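Local coordinates for penicillin-binding protein 2B (Streptococcus pneumoniae, PDB 2WAD) that probably cross-links adjacent glycan strands of cell wall peptidoglycan as a penicillin-binding transpeptidase of the elongasome, the machinery that builds peripheral peptidoglycan, at residues Q411-Q416 against S444-V449. Numbering follows the deposited sequence.
Sequences QPIVFQ and SNAYVV. Unlike the reference sequence in segment 411-416: P412 (reference Ser). Unlike the reference sequence in segment 444-449: A446 (reference Thr), V448 (reference Met).
Q411 and A446 bring the two backbones nearest, CA to CA 6.1 Å, where an extended loop passes the N-terminal end of helix 445-455, which probably carries the SxN motif (S443-S444-N445) of the penicillin-binding transpeptidase domain. No hydrogen bond crosses; the joint is apolar packing, with I413, F415, A446 and V449 all buried. At its start the A446 methyl lies against loop backbone, CB 3.4 Å from Q411 O, and I413 CD1 reaches toward the same methyl. Farther along, I413 and V449 lie alongside each other, pointing opposite ways. V449 holds CG1 anti to its own N (chi1 170°), which carries that methyl to the loop. The F415 ring presents its edge to V449, while I413 CG2 sits over one face, 3.2 Å from the ring plane and nearer its border than its centre. The helix start is N-capped by S444, whose OG accepts from Y447 N (3.1 Å, 155°). N445 OD1 hydrogen-bonds K389 NZ, probably the lysine of an SxxK motif begun by S386, the probable acyl-ester serine; the V449 side chain is about 10 Å from that of S386. V449 CG1 joins both loop residues, 3.7 Å from I413 CG2 and 3.9 Å from F415 CZ.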
ATOM      1  N   GLN A 411     -12.973  39.405 -11.742  1.00 43.26           N
ATOM      2  CA  GLN A 411     -12.360  40.660 -11.300  1.00 43.82           C
ATOM      3  C   GLN A 411     -11.383  40.296 -10.184  1.00 43.89           C
ATOM      4  O   GLN A 411     -11.494  39.214  -9.588  1.00 42.16           O
ATOM      5  CB  GLN A 411     -13.445  41.597 -10.740  1.00 43.04           C
ATOM      6  CG  GLN A 411     -14.305  40.890  -9.687  1.00 41.79           C
ATOM      7  CD  GLN A 411     -15.547  41.666  -9.287  1.00 43.01           C
ATOM      8  OE1 GLN A 411     -15.495  42.883  -9.149  1.00 49.64           O
ATOM      9  NE2 GLN A 411     -16.669  40.965  -9.106  1.00 39.24           N
ATOM     10  N   PRO A 412     -10.415  41.180  -9.898  1.00 44.72           N
ATOM     11  CA  PRO A 412      -9.566  40.908  -8.739  1.00 43.94           C
ATOM     12  C   PRO A 412     -10.462  40.878  -7.503  1.00 42.77           C
ATOM     13  O   PRO A 412     -11.456  41.583  -7.472  1.00 43.10           O
ATOM     14  CB  PRO A 412      -8.615  42.109  -8.667  1.00 44.19           C
ATOM     15  CG  PRO A 412      -8.788  42.873  -9.974  1.00 48.29           C
ATOM     16  CD  PRO A 412     -10.114  42.464 -10.556  1.00 46.96           C
ATOM     17  N   ILE A 413     -10.120  40.080  -6.497  1.00 40.89           N
ATOM     18  CA  ILE A 413     -10.967  39.942  -5.336  1.00 41.58           C
ATOM     19  C   ILE A 413     -10.228  40.646  -4.224  1.00 41.50           C
ATOM     20  O   ILE A 413      -9.095  40.298  -3.927  1.00 44.20           O
ATOM     21  CB  ILE A 413     -11.153  38.473  -4.916  1.00 44.15           C
ATOM     22  CG1 ILE A 413     -11.777  37.629  -6.036  1.00 42.83           C
ATOM     23  CG2 ILE A 413     -11.840  38.382  -3.557  1.00 43.34           C
ATOM     24  CD1 ILE A 413     -12.981  38.224  -6.711  1.00 37.58           C
ATOM     25  N   VAL A 414     -10.862  41.654  -3.639  1.00 40.39           N
ATOM     26  CA  VAL A 414     -10.197  42.504  -2.657  1.00 41.39           C
ATOM     27  C   VAL A 414     -10.964  42.523  -1.339  1.00 40.66           C
ATOM     28  O   VAL A 414     -12.049  43.107  -1.260  1.00 42.16           O
ATOM     29  CB  VAL A 414     -10.029  43.962  -3.184  1.00 41.93           C
ATOM     30  CG1 VAL A 414      -9.195  44.763  -2.184  1.00 41.31           C
ATOM     31  CG2 VAL A 414      -9.326  43.958  -4.536  1.00 41.09           C
ATOM     32  N   PHE A 415     -10.413  41.866  -0.327  1.00 41.53           N
ATOM     33  CA  PHE A 415     -11.014  41.817   1.002  1.00 43.42           C
ATOM     34  C   PHE A 415     -10.104  42.648   1.906  1.00 44.08           C
ATOM     35  O   PHE A 415      -8.886  42.605   1.723  1.00 40.79           O
ATOM     36  CB  PHE A 415     -10.963  40.385   1.576  1.00 45.47           C
ATOM     37  CG  PHE A 415     -11.686  39.334   0.765  1.00 45.72           C
ATOM     38  CD1 PHE A 415     -13.057  39.408   0.540  1.00 40.20           C
ATOM     39  CD2 PHE A 415     -10.987  38.237   0.272  1.00 41.94           C
ATOM     40  CE1 PHE A 415     -13.729  38.427  -0.196  1.00 42.76           C
ATOM     41  CE2 PHE A 415     -11.642  37.244  -0.449  1.00 43.65           C
ATOM     42  CZ  PHE A 415     -13.017  37.321  -0.678  1.00 42.63           C
ATOM     43  N   GLN A 416     -10.681  43.350   2.886  1.00 43.99           N
ATOM     44  CA  GLN A 416      -9.909  43.977   3.966  1.00 47.68           C
ATOM     45  C   GLN A 416      -8.994  42.952   4.622  1.00 48.90           C
ATOM     46  O   GLN A 416      -9.430  41.857   4.968  1.00 50.86           O
ATOM     47  CB  GLN A 416     -10.820  44.560   5.063  1.00 46.54           C
ATOM     48  CG  GLN A 416     -11.763  45.644   4.567  1.00 45.68           C
ATOM     49  CD  GLN A 416     -11.016  46.854   4.035  1.00 47.54           C
ATOM     50  OE1 GLN A 416      -9.932  47.169   4.528  1.00 40.42           O
ATOM     51  NE2 GLN A 416     -11.587  47.537   3.032  1.00 37.25           N
ATOM     52  N   SER A 444     -10.141  30.357 -13.733  1.00 35.74           N
ATOM     53  CA  SER A 444     -10.413  31.601 -13.027  1.00 37.46           C
ATOM     54  C   SER A 444     -10.385  31.409 -11.516  1.00 37.20           C
ATOM     55  O   SER A 444     -11.160  30.612 -10.970  1.00 37.51           O
ATOM     56  CB  SER A 444     -11.800  32.113 -13.431  1.00 35.06           C
ATOM     57  OG  SER A 444     -12.229  33.104 -12.523  1.00 37.13           O
ATOM     58  N   ASN A 445      -9.515  32.145 -10.832  1.00 35.65           N
ATOM     59  CA  ASN A 445      -9.625  32.225  -9.374  1.00 36.69           C
ATOM     60  C   ASN A 445     -10.826  33.062  -8.899  1.00 36.51           C
ATOM     61  O   ASN A 445     -11.373  32.786  -7.834  1.00 37.42           O
ATOM     62  CB  ASN A 445      -8.346  32.773  -8.733  1.00 36.02           C
ATOM     63  CG  ASN A 445      -7.207  31.759  -8.679  1.00 40.85           C
ATOM     64  OD1 ASN A 445      -7.400  30.536  -8.736  1.00 35.00           O
ATOM     65  ND2 ASN A 445      -5.995  32.276  -8.520  1.00 37.77           N
ATOM     66  N   ALA A 446     -11.234  34.077  -9.662  1.00 34.29           N
ATOM     67  CA  ALA A 446     -12.341  34.947  -9.243  1.00 37.66           C
ATOM     68  C   ALA A 446     -13.622  34.150  -9.045  1.00 35.69           C
ATOM     69  O   ALA A 446     -14.405  34.434  -8.128  1.00 32.84           O
ATOM     70  CB  ALA A 446     -12.600  36.068 -10.241  1.00 32.94           C
ATOM     71  N   TYR A 447     -13.847  33.181  -9.926  1.00 34.70           N
ATOM     72  CA  TYR A 447     -15.108  32.422  -9.878  1.00 36.27           C
ATOM     73  C   TYR A 447     -15.209  31.575  -8.591  1.00 40.42           C
ATOM     74  O   TYR A 447     -16.282  31.527  -7.956  1.00 40.02           O
ATOM     75  CB  TYR A 447     -15.250  31.532 -11.119  1.00 37.35           C
ATOM     76  CG  TYR A 447     -16.659  31.012 -11.363  1.00 37.82           C
ATOM     77  CD1 TYR A 447     -17.554  31.737 -12.132  1.00 40.15           C
ATOM     78  CD2 TYR A 447     -17.100  29.814 -10.803  1.00 37.27           C
ATOM     79  CE1 TYR A 447     -18.848  31.288 -12.350  1.00 36.31           C
ATOM     80  CE2 TYR A 447     -18.401  29.360 -11.002  1.00 32.89           C
ATOM     81  CZ  TYR A 447     -19.258  30.106 -11.780  1.00 34.22           C
ATOM     82  OH  TYR A 447     -20.549  29.693 -12.003  1.00 33.70           O
ATOM     83  N   VAL A 448     -14.100  30.928  -8.203  1.00 36.24           N
ATOM     84  CA  VAL A 448     -14.106  29.992  -7.093  1.00 35.82           C
ATOM     85  C   VAL A 448     -13.973  30.688  -5.741  1.00 35.08           C
ATOM     86  O   VAL A 448     -14.430  30.163  -4.738  1.00 33.84           O
ATOM     87  CB  VAL A 448     -13.026  28.882  -7.196  1.00 35.66           C
ATOM     88  CG1 VAL A 448     -13.391  27.854  -8.278  1.00 35.46           C
ATOM     89  CG2 VAL A 448     -11.631  29.461  -7.395  1.00 28.69           C
ATOM     90  N   VAL A 449     -13.308  31.837  -5.713  1.00 32.93           N
ATOM     91  CA  VAL A 449     -13.212  32.647  -4.513  1.00 35.62           C
ATOM     92  C   VAL A 449     -14.570  33.296  -4.178  1.00 36.76           C
ATOM     93  O   VAL A 449     -14.995  33.309  -3.022  1.00 39.49           O
ATOM     94  CB  VAL A 449     -12.092  33.703  -4.638  1.00 36.97           C
ATOM     95  CG1 VAL A 449     -12.180  34.691  -3.494  1.00 41.24           C
ATOM     96  CG2 VAL A 449     -10.721  33.030  -4.587  1.00 31.78           C
TER